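Local coordinates for protein Phospholipase/Carboxylesterase (Haliangium ochraceum, PDB 4Q82) that probably hydrolyses carboxylic ester bonds, as an alpha/beta-hydrolase-type phospholipase or carboxylesterase with a serine nucleophile, at residues A[80-94]-A[122-136]. Residues are numbered along the deposited sequence; the frame is centred on the assembly and turned at random.
Sequences APLMVFWHGIGENGD and PFVVLSPQHAGGGCP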
loop_
_atom_site.group_PDB
_atom_site.type_symbol
_atom_site.label_atom_id
_atom_site.label_comp_id
_atom_site.label_asym_id
_atom_site.label_seq_id
_atom_site.Cartn_x
_atom_site.Cartn_y
_atom_site.Cartn_z
ATOM N N ALA A 80 8.134 13.910 5.182
ATOM C CA ALA A 80 7.249 13.559 4.071
ATOM C C ALA A 80 6.269 12.477 4.469
ATOM O O ALA A 80 6.609 11.611 5.269
ATOM C CB ALA A 80 8.064 13.101 2.866
ATOM N N PRO A 81 5.052 12.503 3.902
ATOM C CA PRO A 81 4.179 11.338 4.102
ATOM C C PRO A 81 4.842 10.097 3.537
ATOM O O PRO A 81 5.675 10.206 2.640
ATOM C CB PRO A 81 2.904 11.696 3.321
ATOM C CG PRO A 81 3.327 12.777 2.364
ATOM C CD PRO A 81 4.434 13.525 3.041
ATOM N N LEU A 82 4.498 8.932 4.078
ATOM C CA LEU A 82 5.114 7.685 3.666
ATOM C C LEU A 82 4.055 6.749 3.109
ATOM O O LEU A 82 2.974 6.593 3.694
ATOM C CB LEU A 82 5.837 7.008 4.839
ATOM C CG LEU A 82 6.261 5.548 4.654
ATOM C CD1 LEU A 82 7.349 5.467 3.599
ATOM C CD2 LEU A 82 6.784 5.009 5.985
HETATM N N MSE A 83 4.367 6.134 1.973
HETATM C CA MSE A 83 3.531 5.089 1.418
HETATM C C MSE A 83 4.350 3.824 1.271
HETATM O O MSE A 83 5.392 3.836 0.607
HETATM C CB MSE A 83 2.963 5.508 0.052
HETATM C CG MSE A 83 2.098 4.435 -0.607
HETATM SE SE MSE A 83 1.639 4.898 -2.464
HETATM C CE MSE A 83 0.675 6.569 -2.129
ATOM N N VAL A 84 3.881 2.728 1.866
ATOM C CA VAL A 84 4.560 1.450 1.662
ATOM C C VAL A 84 3.610 0.570 0.858
ATOM O O VAL A 84 2.457 0.345 1.257
ATOM C CB VAL A 84 4.954 0.780 2.981
ATOM C CG1 VAL A 84 5.626 -0.600 2.727
ATOM C CG2 VAL A 84 5.922 1.697 3.777
ATOM N N PHE A 85 4.093 0.111 -0.292
ATOM C CA PHE A 85 3.271 -0.659 -1.238
ATOM C C PHE A 85 3.749 -2.110 -1.305
ATOM O O PHE A 85 4.959 -2.353 -1.476
ATOM C CB PHE A 85 3.336 -0.039 -2.644
ATOM C CG PHE A 85 2.947 -1.018 -3.739
ATOM C CD1 PHE A 85 1.609 -1.349 -3.935
ATOM C CD2 PHE A 85 3.917 -1.629 -4.533
ATOM C CE1 PHE A 85 1.216 -2.281 -4.951
ATOM C CE2 PHE A 85 3.562 -2.548 -5.521
ATOM C CZ PHE A 85 2.203 -2.879 -5.740
ATOM N N TRP A 86 2.809 -3.064 -1.198
ATOM C CA TRP A 86 3.118 -4.499 -1.273
ATOM C C TRP A 86 2.533 -5.126 -2.540
ATOM O O TRP A 86 1.316 -5.085 -2.776
ATOM C CB TRP A 86 2.590 -5.228 -0.020
ATOM C CG TRP A 86 3.255 -4.748 1.210
ATOM C CD1 TRP A 86 2.889 -3.676 1.981
ATOM C CD2 TRP A 86 4.432 -5.292 1.810
ATOM N NE1 TRP A 86 3.775 -3.528 3.023
ATOM C CE2 TRP A 86 4.735 -4.498 2.934
ATOM C CE3 TRP A 86 5.263 -6.374 1.503
ATOM C CZ2 TRP A 86 5.816 -4.765 3.770
ATOM C CZ3 TRP A 86 6.368 -6.620 2.327
ATOM C CH2 TRP A 86 6.616 -5.826 3.455
ATOM N N HIS A 87 3.419 -5.730 -3.333
ATOM C CA HIS A 87 3.092 -6.322 -4.624
ATOM C C HIS A 87 2.295 -7.640 -4.523
ATOM O O HIS A 87 2.098 -8.205 -3.432
ATOM C CB HIS A 87 4.409 -6.557 -5.379
ATOM C CG HIS A 87 5.283 -7.571 -4.708
ATOM N ND1 HIS A 87 5.036 -8.927 -4.792
ATOM C CD2 HIS A 87 6.382 -7.434 -3.922
ATOM C CE1 HIS A 87 5.952 -9.585 -4.093
ATOM N NE2 HIS A 87 6.781 -8.705 -3.559
ATOM N N GLY A 88 1.870 -8.152 -5.674
ATOM C CA GLY A 88 1.147 -9.406 -5.705
ATOM C C GLY A 88 2.054 -10.620 -5.864
ATOM O O GLY A 88 3.261 -10.498 -6.084
ATOM N N ILE A 89 1.461 -11.809 -5.795
ATOM C CA ILE A 89 2.267 -13.043 -5.680
ATOM C C ILE A 89 3.163 -13.297 -6.907
ATOM O O ILE A 89 4.238 -13.927 -6.803
ATOM C CB ILE A 89 1.336 -14.258 -5.407
ATOM C CG1 ILE A 89 2.086 -15.409 -4.730
ATOM C CG2 ILE A 89 0.613 -14.692 -6.691
ATOM C CD1 ILE A 89 1.130 -16.476 -4.161
ATOM N N GLY A 90 2.757 -12.787 -8.064
ATOM C CA GLY A 90 3.532 -12.990 -9.277
ATOM C C GLY A 90 4.885 -12.317 -9.215
ATOM O O GLY A 90 5.823 -12.661 -9.948
ATOM N N GLU A 91 4.999 -11.338 -8.337
ATOM C CA GLU A 91 6.214 -10.557 -8.289
ATOM C C GLU A 91 7.107 -10.920 -7.086
ATOM O O GLU A 91 8.084 -10.217 -6.823
ATOM C CB GLU A 91 5.849 -9.060 -8.295
ATOM C CG GLU A 91 5.330 -8.587 -9.654
ATOM C CD GLU A 91 3.995 -9.215 -10.071
ATOM O OE1 GLU A 91 3.002 -9.087 -9.331
ATOM O OE2 GLU A 91 3.944 -9.851 -11.147
ATOM N N ASN A 92 6.794 -12.023 -6.389
ATOM C CA ASN A 92 7.667 -12.539 -5.325
ATOM C C ASN A 92 9.086 -12.779 -5.872
ATOM O O ASN A 92 9.260 -13.171 -7.033
ATOM C CB ASN A 92 7.144 -13.861 -4.729
ATOM C CG ASN A 92 5.924 -13.685 -3.821
ATOM O OD1 ASN A 92 5.374 -12.587 -3.669
ATOM N ND2 ASN A 92 5.479 -14.797 -3.233
ATOM N N GLY A 93 10.100 -12.555 -5.045
ATOM C CA GLY A 93 11.474 -12.840 -5.475
ATOM C C GLY A 93 12.428 -12.668 -4.316
ATOM O O GLY A 93 11.982 -12.323 -3.215
ATOM N N ASP A 94 13.731 -12.866 -4.541
ATOM C CA ASP A 94 14.631 -12.988 -3.399
ATOM C C ASP A 94 15.197 -11.667 -2.892
ATOM O O ASP A 94 16.078 -11.662 -2.029
ATOM C CB ASP A 94 15.781 -13.963 -3.721
ATOM C CG ASP A 94 16.683 -13.483 -4.854
ATOM O OD1 ASP A 94 16.646 -12.289 -5.227
ATOM O OD2 ASP A 94 17.450 -14.321 -5.378
ATOM N N PRO A 122 3.512 13.876 -2.808
ATOM C CA PRO A 122 4.522 14.199 -1.785
ATOM C C PRO A 122 5.088 12.999 -1.029
ATOM O O PRO A 122 5.936 13.216 -0.146
ATOM C CB PRO A 122 3.750 15.099 -0.823
ATOM C CG PRO A 122 2.354 14.536 -0.872
ATOM C CD PRO A 122 2.145 14.170 -2.340
ATOM N N PHE A 123 4.648 11.787 -1.370
ATOM C CA PHE A 123 5.036 10.573 -0.640
ATOM C C PHE A 123 6.465 10.107 -0.883
ATOM O O PHE A 123 6.917 10.039 -2.029
ATOM C CB PHE A 123 4.124 9.389 -1.012
ATOM C CG PHE A 123 2.659 9.726 -1.124
ATOM C CD1 PHE A 123 1.822 9.651 -0.016
ATOM C CD2 PHE A 123 2.102 10.051 -2.362
ATOM C CE1 PHE A 123 0.451 9.923 -0.124
ATOM C CE2 PHE A 123 0.757 10.319 -2.495
ATOM C CZ PHE A 123 -0.096 10.254 -1.376
ATOM N N VAL A 124 7.158 9.715 0.185
ATOM C CA VAL A 124 8.174 8.690 0.046
ATOM C C VAL A 124 7.426 7.409 -0.313
ATOM O O VAL A 124 6.459 7.060 0.373
ATOM C CB VAL A 124 8.985 8.492 1.346
ATOM C CG1 VAL A 124 9.872 7.265 1.246
ATOM C CG2 VAL A 124 9.810 9.753 1.644
ATOM N N VAL A 125 7.832 6.715 -1.380
ATOM C CA VAL A 125 7.163 5.452 -1.745
ATOM C C VAL A 125 8.159 4.311 -1.678
ATOM O O VAL A 125 9.166 4.313 -2.404
ATOM C CB VAL A 125 6.535 5.489 -3.172
ATOM C CG1 VAL A 125 5.752 4.179 -3.453
ATOM C CG2 VAL A 125 5.576 6.678 -3.304
ATOM N N LEU A 126 7.896 3.350 -0.800
ATOM C CA LEU A 126 8.761 2.179 -0.685
ATOM C C LEU A 126 8.019 0.935 -1.143
ATOM O O LEU A 126 6.887 0.696 -0.729
ATOM C CB LEU A 126 9.241 1.979 0.756
ATOM C CG LEU A 126 9.900 3.179 1.418
ATOM C CD1 LEU A 126 10.355 2.793 2.824
ATOM C CD2 LEU A 126 11.096 3.666 0.601
ATOM N N SER A 127 8.667 0.129 -1.970
ATOM C CA SER A 127 8.014 -1.057 -2.519
ATOM C C SER A 127 8.868 -2.293 -2.246
ATOM O O SER A 127 9.733 -2.655 -3.059
ATOM C CB SER A 127 7.777 -0.880 -4.023
ATOM O OG SER A 127 6.963 0.271 -4.294
ATOM N N PRO A 128 8.650 -2.937 -1.087
ATOM C CA PRO A 128 9.479 -4.100 -0.728
ATOM C C PRO A 128 9.119 -5.368 -1.487
ATOM O O PRO A 128 7.962 -5.551 -1.862
ATOM C CB PRO A 128 9.201 -4.284 0.773
ATOM C CG PRO A 128 7.798 -3.681 0.956
ATOM C CD PRO A 128 7.780 -2.498 0.019
ATOM N N GLN A 129 10.096 -6.252 -1.677
ATOM C CA GLN A 129 9.817 -7.526 -2.340
ATOM C C GLN A 129 9.668 -8.615 -1.293
ATOM O O GLN A 129 10.515 -8.753 -0.392
ATOM C CB GLN A 129 10.932 -7.912 -3.322
ATOM C CG GLN A 129 10.665 -9.229 -4.078
ATOM C CD GLN A 129 11.565 -9.354 -5.300
ATOM O OE1 GLN A 129 12.791 -9.218 -5.204
ATOM N NE2 GLN A 129 10.960 -9.596 -6.462
ATOM N N HIS A 130 8.602 -9.389 -1.431
ATOM C CA HIS A 130 8.375 -10.542 -0.585
ATOM C C HIS A 130 9.018 -11.771 -1.203
ATOM O O HIS A 130 8.813 -12.051 -2.389
ATOM C CB HIS A 130 6.874 -10.771 -0.395
ATOM C CG HIS A 130 6.570 -12.048 0.320
ATOM N ND1 HIS A 130 6.924 -12.256 1.636
ATOM C CD2 HIS A 130 6.013 -13.206 -0.112
ATOM C CE1 HIS A 130 6.577 -13.483 1.991
ATOM N NE2 HIS A 130 6.022 -14.081 0.949
ATOM N N ALA A 131 9.787 -12.511 -0.401
ATOM C CA ALA A 131 10.476 -13.702 -0.869
ATOM C C ALA A 131 9.689 -14.934 -0.449
ATOM O O ALA A 131 9.011 -14.912 0.570
ATOM C CB ALA A 131 11.887 -13.750 -0.305
ATOM N N GLY A 132 9.756 -16.000 -1.227
ATOM C CA GLY A 132 9.009 -17.197 -0.866
ATOM C C GLY A 132 7.775 -17.398 -1.721
ATOM O O GLY A 132 7.650 -16.785 -2.784
ATOM N N GLY A 133 6.857 -18.254 -1.275
ATOM C CA GLY A 133 5.819 -18.735 -2.169
ATOM C C GLY A 133 4.418 -18.146 -2.079
ATOM O O GLY A 133 3.607 -18.379 -2.977
ATOM N N GLY A 134 4.126 -17.419 -1.003
ATOM C CA GLY A 134 2.764 -16.958 -0.724
ATOM C C GLY A 134 2.731 -15.464 -0.447
ATOM O O GLY A 134 3.559 -14.715 -1.011
ATOM N N CYS A 135 1.801 -15.014 0.410
ATOM C CA CYS A 135 1.656 -13.584 0.737
ATOM C C CYS A 135 2.602 -13.165 1.873
ATOM O O CYS A 135 2.958 -13.981 2.726
ATOM C CB CYS A 135 0.221 -13.252 1.169
ATOM S SG CYS A 135 -1.072 -13.717 -0.043
ATOM N N PRO A 136 2.972 -11.880 1.902
ATOM C CA PRO A 136 3.780 -11.371 3.021
ATOM C C PRO A 136 3.003 -11.527 4.336
ATOM O O PRO A 136 1.765 -11.412 4.353
ATOM C CB PRO A 136 3.998 -9.894 2.675
ATOM C CG PRO A 136 2.878 -9.521 1.704
ATOM C CD PRO A 136 2.575 -10.835 0.945
HETATM O O HOH W 1 6.056 -4.046 -3.235
HETATM O O HOH W 2 3.185 -11.592 -2.413
#
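Met83, a selenomethionine here, sets CE over the centre of one face of the Phe123 ring, 3.6 Å from the centroid: a CH-pi contact, with SE farther above in a Met-aromatic one. A long, flexible chain suits this: extended through chi1 and chi2, with CG anti to the backbone N (chi1 179°), it bends at chi3 (-60°) to bring the methyl there. Pro128, compact and apolar, likewise puts CG on a face of the Trp86 six-membered ring, 3.4 Å from its centroid, while Ser127 OG meets the Phe85 ring at its edge. Imidazole suits His87 because one edge nitrogen accepts and the other donates: NE2 takes a nearly straight bond (176°) from His130 N at 2.9 Å, and ND1 donates in-plane to Gly88 O, fixing the ring's rotation.

Strands 80-86 and 124-128 pair in parallel within an alpha/beta-hydrolase-like sheet: Met83 N and Phe85 N donate to Val124 O and Leu126 O, Val124 N and Leu126 N to Pro81 O and Met83 O. Asn92 ND2 has two hydrogens for two carbonyls, Gly134 O (2.9 Å, on a lone pair) and Gly132 O (3.0 Å). Gln129 NE2 donates to Glu91 O and Ala99 O; OE1 accepts from Gly95 N. Ile89 N donates to OD2 of the sulfonylated serine at position 165, probably the nucleophile, and Cys135 is disulfide-linked to Cys166, so this polar network probably helps shape the loops beside it.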